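PDB 3QDF: 2-hydroxyhepta-2,4-diene-1,7-dioate isomerase from Mycobacterium marinum, which probably acts as an isomerase or acetylpyruvate hydrolase of the fumarylacetoacetate hydrolase family, and binds zinc ions. Local coordinates for residues 17-22 with 31-36; 11-16 with 49-54; 188-193 with 204-209. All coordinates share one frame; numbering follows the deposited sequence. Where two conformers were deposited one is given.

Interaction 1 of 3, residues 17-22 with 31-36; sequences AFASIE and MTAREI
Arg34 and Glu22 show how an antiparallel strand pair can carry a salt bridge on one face while its backbones bond edge to edge. Both side chains lie on the face that also carries Ser20 and Thr32. CB of Arg34 starts 3.5 Å from Ser20 O, the acceptor of its own backbone N. CG stands anti to that N (chi1 -179°), which lifts the chain off the sheet on the Ser20 and Glu22 side, and a bend at chi3 (-45°) then turns NE and NH2 toward Glu22. Arg34 CD passes 3.4 Å from Glu22 OE2. At the tip, Arg34 NE and NH2 both close on Glu22 OE1, at 2.9 Å for NE and 3.0 Å for NH2. Both meet OE1 on its syn side, NE well out of the carboxylate plane (33°), while the oxygen stays near the guanidinium plane. The arginine has a second deposited conformer, so the grip may not be permanent.

Beneath it, Ser20 and Arg34 exchange two backbone bonds, as do Glu22 and Thr32. On the other face, Ile21 CD1 rests 3.9 Å from Ala33 CB. Beyond that pair, Ile21 CG2 meets Met31 SD at 3.7 Å, the two side chains crossing nearly at right angles. At the far end, one water bridges Phe18 N and Ile36 O.

The two strands form a beta hairpin within the N-terminal part of the chain. Strand 15-22 has strand 6-12 along its other edge, and strand 32-38 pairs on its other side with strand 45-52, whose Phe46 packs on Arg34 and Ile36. Trp180 of strand 175-182 touches Ile21 and Met31.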
loop_
_atom_site.group_PDB
_atom_site.type_symbol
_atom_site.label_atom_id
_atom_site.label_comp_id
_atom_site.label_asym_id
_atom_site.label_seq_id
_atom_site.Cartn_x
_atom_site.Cartn_y
_atom_site.Cartn_z
ATOM N N ALA A 17 3.182 11.399 14.488
ATOM C CA ALA A 17 4.544 11.544 13.964
ATOM C C ALA A 17 4.962 10.383 13.048
ATOM O O ALA A 17 4.435 9.269 13.139
ATOM C CB ALA A 17 5.547 11.678 15.128
ATOM N N PHE A 18 5.931 10.657 12.178
ATOM C CA PHE A 18 6.669 9.600 11.498
ATOM C C PHE A 18 7.523 8.890 12.542
ATOM O O PHE A 18 7.889 9.486 13.583
ATOM C CB PHE A 18 7.552 10.174 10.382
ATOM C CG PHE A 18 6.810 10.459 9.097
ATOM C CD1 PHE A 18 6.512 9.432 8.203
ATOM C CD2 PHE A 18 6.419 11.758 8.783
ATOM C CE1 PHE A 18 5.829 9.686 7.011
ATOM C CE2 PHE A 18 5.741 12.038 7.587
ATOM C CZ PHE A 18 5.444 11.004 6.699
ATOM N N ALA A 19 7.828 7.625 12.275
ATOM C CA ALA A 19 8.657 6.830 13.175
ATOM C C ALA A 19 9.451 5.781 12.438
ATOM O O ALA A 19 8.995 5.237 11.448
ATOM C CB ALA A 19 7.805 6.170 14.275
ATOM N N SER A 20 10.647 5.489 12.937
ATOM C CA SER A 20 11.354 4.286 12.518
ATOM C C SER A 20 10.886 3.133 13.397
ATOM O O SER A 20 11.042 3.170 14.627
ATOM C CB SER A 20 12.857 4.452 12.653
ATOM O OG SER A 20 13.529 3.305 12.178
ATOM N N ILE A 21 10.318 2.115 12.759
ATOM C CA ILE A 21 9.752 0.967 13.458
ATOM C C ILE A 21 10.796 -0.149 13.477
ATOM O O ILE A 21 11.074 -0.775 12.456
ATOM C CB ILE A 21 8.434 0.474 12.787
ATOM C CG1 ILE A 21 7.447 1.629 12.541
ATOM C CG2 ILE A 21 7.815 -0.694 13.575
ATOM C CD1 ILE A 21 7.020 2.384 13.764
ATOM N N GLU A 22 11.365 -0.388 14.659
ATOM C CA GLU A 22 12.536 -1.245 14.801
ATOM C C GLU A 22 12.189 -2.570 15.466
ATOM O O GLU A 22 11.273 -2.630 16.283
ATOM C CB GLU A 22 13.620 -0.509 15.615
ATOM C CG GLU A 22 14.290 0.642 14.837
ATOM C CD GLU A 22 15.138 1.566 15.711
ATOM O OE1 GLU A 22 15.259 1.342 16.946
ATOM O OE2 GLU A 22 15.685 2.540 15.146
ATOM N N MET A 31 8.151 -4.425 19.052
ATOM C CA MET A 31 8.857 -3.506 18.171
ATOM C C MET A 31 8.904 -2.120 18.824
ATOM O O MET A 31 8.039 -1.770 19.636
ATOM C CB MET A 31 8.181 -3.438 16.800
ATOM C CG MET A 31 8.495 -4.597 15.846
ATOM S SD MET A 31 7.604 -4.351 14.282
ATOM C CE MET A 31 8.365 -5.565 13.232
ATOM N N THR A 32 9.936 -1.358 18.503
ATOM C CA THR A 32 10.099 -0.007 19.055
ATOM C C THR A 32 9.761 1.009 17.962
ATOM O O THR A 32 10.292 0.924 16.857
ATOM C CB THR A 32 11.538 0.232 19.531
ATOM O OG1 THR A 32 11.908 -0.790 20.459
ATOM C CG2 THR A 32 11.669 1.594 20.210
ATOM N N ALA A 33 8.859 1.938 18.275
ATOM C CA ALA A 33 8.567 3.076 17.413
ATOM C C ALA A 33 9.471 4.255 17.800
ATOM O O ALA A 33 9.199 4.935 18.778
ATOM C CB ALA A 33 7.088 3.468 17.533
ATOM N N ARG A 34 10.528 4.485 17.019
ATOM C CA ARG A 34 11.491 5.557 17.276
ATOM C C ARG A 34 11.059 6.833 16.546
ATOM O O ARG A 34 11.151 6.923 15.313
ATOM C CB ARG A 34 12.877 5.106 16.815
ATOM C CG ARG A 34 13.996 6.105 17.046
ATOM C CD ARG A 34 15.374 5.418 16.953
ATOM N NE ARG A 34 15.414 4.152 17.689
ATOM C CZ ARG A 34 15.750 4.025 18.970
ATOM N NH1 ARG A 34 16.087 5.087 19.690
ATOM N NH2 ARG A 34 15.740 2.831 19.535
ATOM N N GLU A 35 10.564 7.806 17.309
ATOM C CA GLU A 35 9.983 9.024 16.757
ATOM C C GLU A 35 10.954 9.830 15.885
ATOM O O GLU A 35 12.078 10.132 16.286
ATOM C CB GLU A 35 9.421 9.910 17.880
ATOM C CG GLU A 35 8.451 10.990 17.411
ATOM C CD GLU A 35 8.008 11.940 18.527
ATOM O OE1 GLU A 35 8.801 12.250 19.457
ATOM O OE2 GLU A 35 6.850 12.395 18.455
ATOM N N ILE A 36 10.504 10.154 14.686
ATOM C CA ILE A 36 11.267 10.962 13.749
ATOM C C ILE A 36 10.904 12.432 13.967
ATOM O O ILE A 36 9.724 12.780 14.156
ATOM C CB ILE A 36 11.018 10.491 12.270
ATOM C CG1 ILE A 36 11.841 9.218 12.014
ATOM C CG2 ILE A 36 11.385 11.562 11.247
ATOM C CD1 ILE A 36 11.382 8.422 10.853
HETATM O O HOH W 1 7.710 13.072 12.454
HETATM O O HOH W 2 12.951 -3.025 19.010
#

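Interaction 2 of 3, residues 11-16 with 49-54; sequences ASPDGV and RSWPLA
Ser12 sets its CB over one face of the Trp51 indole, an example of a beta turn held against an aromatic ring. Ser12 CB lies 3.6 Å from the centroid of the Trp51 six-membered ring and only 9° off its normal, a clear CH-pi contact. With chi1 at 68°, Ser12 OG is placed where it can reach both ways: it comes within 3.3 Å of Trp51 CH2 and donates to Gly15 O at 3.2 Å. Pro13 continues over the same face, Pro13 CD standing 4.2 Å from the centroid of the Trp51 five-membered ring. Asp14 leaves the face, bringing OD2 to the rim of the indole near CZ2. In the conformer described, its carboxylate comes over a face of the Arg49 guanidinium, a salt bridge to NE without a hydrogen bond, whose close detail is doubtful. Gly15 closes the type I turn that began at Ser12, its carbonyl gripped by Ser12 N and OG from opposite faces of the carbonyl plane.

The chemistry is thus divided between the indole face, which carries the CH-pi contacts of Ser12 and Pro13, and one charge pair at its margin. Since Asp14 was modelled in two conformers and Arg49 is also bridged through NH1 to Glu35, that pair is the less certain part.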
loop_
_atom_site.group_PDB
_atom_site.type_symbol
_atom_site.label_atom_id
_atom_site.label_comp_id
_atom_site.label_asym_id
_atom_site.label_seq_id
_atom_site.Cartn_x
_atom_site.Cartn_y
_atom_site.Cartn_z
ATOM N N ALA A 11 0.268 7.464 16.111
ATOM C CA ALA A 11 -0.376 8.344 17.063
ATOM C C ALA A 11 0.077 7.856 18.438
ATOM O O ALA A 11 -0.233 6.730 18.838
ATOM C CB ALA A 11 -1.895 8.286 16.923
ATOM N N SER A 12 0.853 8.693 19.115
ATOM C CA SER A 12 1.450 8.373 20.413
ATOM C C SER A 12 0.836 9.304 21.457
ATOM O O SER A 12 -0.098 10.045 21.132
ATOM C CB SER A 12 2.974 8.583 20.354
ATOM O OG SER A 12 3.307 9.957 20.214
ATOM N N PRO A 13 1.335 9.257 22.711
ATOM C CA PRO A 13 0.974 10.290 23.685
ATOM C C PRO A 13 1.281 11.722 23.209
ATOM O O PRO A 13 0.410 12.598 23.312
ATOM C CB PRO A 13 1.811 9.912 24.914
ATOM C CG PRO A 13 1.853 8.415 24.860
ATOM C CD PRO A 13 1.926 8.073 23.376
ATOM N N ASP A 14 2.483 11.958 22.668
ATOM C CA ASP A 14 2.882 13.286 22.177
ATOM C C ASP A 14 2.363 13.617 20.768
ATOM O O ASP A 14 2.867 14.543 20.117
ATOM C CB ASP A 14 4.412 13.440 22.237
ATOM C CG ASP A 14 4.978 13.157 23.627
ATOM O OD1 ASP A 14 4.277 13.395 24.633
ATOM O OD2 ASP A 14 6.128 12.687 23.714
ATOM N N GLY A 15 1.369 12.856 20.290
ATOM C CA GLY A 15 0.705 13.169 19.019
ATOM C C GLY A 15 1.012 12.271 17.820
ATOM O O GLY A 15 1.375 11.103 17.971
ATOM N N VAL A 16 0.855 12.843 16.627
ATOM C CA VAL A 16 1.019 12.140 15.352
ATOM C C VAL A 16 2.413 12.446 14.796
ATOM O O VAL A 16 2.771 13.610 14.648
ATOM C CB VAL A 16 -0.092 12.566 14.331
ATOM C CG1 VAL A 16 0.137 11.938 12.943
ATOM C CG2 VAL A 16 -1.495 12.204 14.864
ATOM N N ARG A 49 12.497 10.430 21.480
ATOM C CA ARG A 49 11.414 9.642 22.072
ATOM C C ARG A 49 11.229 8.326 21.337
ATOM O O ARG A 49 11.382 8.257 20.114
ATOM C CB ARG A 49 10.083 10.394 22.036
ATOM C CG ARG A 49 10.000 11.659 22.872
ATOM C CD ARG A 49 8.681 12.381 22.549
ATOM N NE ARG A 49 8.714 13.783 22.971
ATOM C CZ ARG A 49 8.722 14.839 22.153
ATOM N NH1 ARG A 49 8.671 14.691 20.834
ATOM N NH2 ARG A 49 8.762 16.064 22.669
ATOM N N SER A 50 10.887 7.287 22.087
ATOM C CA SER A 50 10.406 6.047 21.476
ATOM C C SER A 50 9.407 5.330 22.394
ATOM O O SER A 50 9.403 5.556 23.600
ATOM C CB SER A 50 11.582 5.132 21.117
ATOM O OG SER A 50 12.221 4.642 22.277
ATOM N N TRP A 51 8.581 4.464 21.814
ATOM C CA TRP A 51 7.584 3.680 22.549
ATOM C C TRP A 51 7.575 2.273 22.005
ATOM O O TRP A 51 7.847 2.086 20.814
ATOM C CB TRP A 51 6.172 4.250 22.342
ATOM C CG TRP A 51 5.993 5.616 22.858
ATOM C CD1 TRP A 51 5.623 5.972 24.125
ATOM C CD2 TRP A 51 6.183 6.834 22.134
ATOM N NE1 TRP A 51 5.575 7.345 24.236
ATOM C CE2 TRP A 51 5.910 7.898 23.026
ATOM C CE3 TRP A 51 6.571 7.134 20.819
ATOM C CZ2 TRP A 51 6.007 9.240 22.644
ATOM C CZ3 TRP A 51 6.667 8.466 20.438
ATOM C CH2 TRP A 51 6.386 9.502 21.346
ATOM N N PRO A 52 7.242 1.275 22.863
ATOM C CA PRO A 52 6.902 -0.013 22.277
ATOM C C PRO A 52 5.732 0.207 21.317
ATOM O O PRO A 52 4.856 1.038 21.583
ATOM C CB PRO A 52 6.474 -0.858 23.484
ATOM C CG PRO A 52 7.198 -0.237 24.649
ATOM C CD PRO A 52 7.192 1.242 24.340
ATOM N N LEU A 53 5.748 -0.493 20.194
ATOM C CA LEU A 53 4.711 -0.299 19.193
ATOM C C LEU A 53 3.309 -0.606 19.746
ATOM O O LEU A 53 2.348 0.057 19.375
ATOM C CB LEU A 53 5.004 -1.119 17.930
ATOM C CG LEU A 53 4.058 -0.913 16.740
ATOM C CD1 LEU A 53 4.197 0.507 16.164
ATOM C CD2 LEU A 53 4.327 -1.959 15.673
ATOM N N ALA A 54 3.215 -1.589 20.641
ATOM C CA ALA A 54 1.957 -1.967 21.295
ATOM C C ALA A 54 1.304 -0.787 22.017
ATOM O O ALA A 54 0.091 -0.786 22.234
ATOM C CB ALA A 54 2.196 -3.127 22.278
#

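Interaction 3 of 3, residues 188-193 with 204-209. With ZN (zinc ion), chain C.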
loop_
_atom_site.group_PDB
_atom_site.type_symbol
_atom_site.label_atom_id
_atom_site.label_comp_id
_atom_site.label_asym_id
_atom_site.label_seq_id
_atom_site.Cartn_x
_atom_site.Cartn_y
_atom_site.Cartn_z
ATOM N N ALA A 188 12.237 -6.991 -6.722
ATOM C CA ALA A 188 12.236 -7.792 -7.958
ATOM C C ALA A 188 11.616 -9.179 -7.820
ATOM O O ALA A 188 11.046 -9.700 -8.777
ATOM C CB ALA A 188 13.675 -7.909 -8.548
ATOM N N ASP A 189 11.764 -9.793 -6.647
ATOM C CA ASP A 189 11.313 -11.171 -6.468
ATOM C C ASP A 189 10.858 -11.460 -5.050
ATOM O O ASP A 189 11.500 -12.219 -4.324
ATOM C CB ASP A 189 12.411 -12.159 -6.863
ATOM C CG ASP A 189 11.906 -13.589 -6.919
ATOM O OD1 ASP A 189 10.688 -13.777 -7.084
ATOM O OD2 ASP A 189 12.726 -14.520 -6.785
ATOM N N LEU A 190 9.737 -10.873 -4.662
ATOM C CA LEU A 190 9.239 -11.043 -3.313
ATOM C C LEU A 190 7.927 -11.780 -3.370
ATOM O O LEU A 190 7.117 -11.530 -4.262
ATOM C CB LEU A 190 8.990 -9.677 -2.676
ATOM C CG LEU A 190 10.148 -8.710 -2.497
ATOM C CD1 LEU A 190 9.598 -7.392 -1.888
ATOM C CD2 LEU A 190 11.262 -9.325 -1.633
ATOM N N GLU A 191 7.699 -12.667 -2.403
ATOM C CA GLU A 191 6.411 -13.343 -2.334
ATOM C C GLU A 191 5.307 -12.390 -1.883
ATOM O O GLU A 191 5.522 -11.565 -1.005
ATOM C CB GLU A 191 6.440 -14.528 -1.376
ATOM C CG GLU A 191 5.099 -15.250 -1.398
ATOM C CD GLU A 191 5.014 -16.393 -0.427
ATOM O OE1 GLU A 191 5.506 -17.475 -0.778
ATOM O OE2 GLU A 191 4.435 -16.206 0.672
ATOM N N LEU A 192 4.119 -12.540 -2.467
ATOM C CA LEU A 192 2.925 -11.861 -1.983
ATOM C C LEU A 192 1.820 -12.888 -1.703
ATOM O O LEU A 192 1.499 -13.725 -2.553
ATOM C CB LEU A 192 2.458 -10.803 -2.997
ATOM C CG LEU A 192 1.189 -9.985 -2.760
ATOM C CD1 LEU A 192 1.152 -8.804 -3.757
ATOM C CD2 LEU A 192 -0.099 -10.830 -2.874
ATOM N N ARG A 193 1.223 -12.802 -0.524
ATOM C CA ARG A 193 0.213 -13.760 -0.118
ATOM C C ARG A 193 -0.950 -12.999 0.484
ATOM O O ARG A 193 -0.758 -12.193 1.396
ATOM C CB ARG A 193 0.813 -14.727 0.910
ATOM C CG ARG A 193 -0.045 -15.951 1.272
ATOM C CD ARG A 193 0.743 -16.858 2.241
ATOM N NE ARG A 193 0.710 -16.375 3.627
ATOM C CZ ARG A 193 1.744 -15.873 4.307
ATOM N NH1 ARG A 193 2.953 -15.761 3.763
ATOM N NH2 ARG A 193 1.565 -15.478 5.558
ATOM N N ALA A 204 1.713 -15.533 -4.904
ATOM C CA ALA A 204 2.574 -15.341 -6.074
ATOM C C ALA A 204 3.786 -14.485 -5.744
ATOM O O ALA A 204 3.891 -13.951 -4.650
ATOM C CB ALA A 204 1.768 -14.722 -7.236
ATOM N N ARG A 205 4.716 -14.373 -6.681
ATOM C CA ARG A 205 5.928 -13.577 -6.467
ATOM C C ARG A 205 5.917 -12.372 -7.403
ATOM O O ARG A 205 5.418 -12.461 -8.531
ATOM C CB ARG A 205 7.189 -14.425 -6.677
ATOM C CG ARG A 205 7.216 -15.727 -5.878
ATOM C CD ARG A 205 8.597 -16.377 -5.933
ATOM N NE ARG A 205 9.568 -15.577 -5.185
ATOM C CZ ARG A 205 9.740 -15.631 -3.865
ATOM N NH1 ARG A 205 10.639 -14.843 -3.272
ATOM N NH2 ARG A 205 9.014 -16.465 -3.123
ATOM N N THR A 206 6.461 -11.253 -6.933
ATOM C CA THR A 206 6.548 -10.039 -7.735
ATOM C C THR A 206 7.414 -10.228 -8.992
ATOM O O THR A 206 7.360 -9.404 -9.898
ATOM C CB THR A 206 7.078 -8.844 -6.910
ATOM O OG1 THR A 206 8.400 -9.140 -6.429
ATOM C CG2 THR A 206 6.145 -8.561 -5.716
ATOM N N SER A 207 8.186 -11.326 -9.063
ATOM C CA SER A 207 8.965 -11.634 -10.264
ATOM C C SER A 207 8.059 -11.998 -11.448
ATOM O O SER A 207 8.527 -12.102 -12.584
ATOM C CB SER A 207 9.992 -12.747 -10.012
ATOM O OG SER A 207 9.389 -13.880 -9.413
ATOM N N LEU A 208 6.768 -12.175 -11.174
ATOM C CA LEU A 208 5.781 -12.439 -12.228
ATOM C C LEU A 208 5.122 -11.172 -12.778
ATOM O O LEU A 208 4.216 -11.259 -13.621
ATOM C CB LEU A 208 4.714 -13.421 -11.731
ATOM C CG LEU A 208 5.167 -14.848 -11.371
ATOM C CD1 LEU A 208 4.020 -15.590 -10.692
ATOM C CD2 LEU A 208 5.657 -15.645 -12.602
ATOM N N MET A 209 5.549 -10.002 -12.300
ATOM C CA MET A 209 5.057 -8.730 -12.851
ATOM C C MET A 209 5.465 -8.574 -14.303
ATOM O O MET A 209 6.625 -8.814 -14.653
ATOM C CB MET A 209 5.547 -7.525 -12.035
ATOM C CG MET A 209 4.892 -7.420 -10.658
ATOM S SD MET A 209 5.750 -6.311 -9.500
ATOM C CE MET A 209 5.362 -4.729 -10.228
HETATM ZN ZN ZN C . 4.311 -18.905 0.276
#
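Asp189 and Arg205 meet with their flat groups nearly perpendicular, 77° apart. Arg205 NE bonds to Asp189 OD1 at 2.8 Å, coming from well above the carboxylate plane, yet the oxygen lies within the guanidinium plane. A bend at chi3 (69°) folds the arginine back along the neighbouring segment, where Arg205 NH1 reaches Asp189 O at 3.0 Å from well above that carbonyl's plane. One guanidinium face lies over the backbone between Leu190 and Glu191. Ser207 OG donates to Asp189 OD1 at 2.7 Å from the opposite face of the carboxylate, so two donors clasp this one oxygen.

Thr206 OG1 accepts from Leu190 N at 2.8 Å in an almost straight bond and also bonds to Pro187 O. Farther along, Leu192 and Ala204 form the hydrogen-bonded pair of the hairpin. Glu191 projects on the same face as Arg205, extended toward the zinc ion, which its OE1 binds at 2.1 Å; His203 supplies another ligand.

Asp189, just ahead of strand 191-196, is therefore met by a charge and a hydroxyl. Glu254 pairs with Arg205 NH1 and accepts from Glu191 N, linking the arginine to the backbone of the zinc ligand. Arg205 NH2 lies 4.3 Å from Glu191 OE1 without bonding to it, and its positive charge may add to the electrostatic surroundings of this carboxylate.

How the interactions relate
Interactions 1 and 2 belong to one neighbourhood, their centres 8 Å apart and all four segments within the Rv2993c-like N-terminal region. Interaction 1 falls within the span of chain that interaction 2 brackets, and both use strand 15-22. Strand 45-52 pairs with strand 32-38, placing Trp51 O against Ala33 N, and a probable Leu53 N to Met31 O bond continues just beyond their ends. Interaction 3 comes later, in the fumarylacetoacetate hydrolase C-terminal region, on a different, five-stranded sheet. Its centre lies about 27 Å from that of interaction 1 and 33 Å from that of interaction 2, the nearest atoms about 14 and 17 Å apart. The N-terminal hairpin packing is thus physically separate from the zinc-binding hairpin.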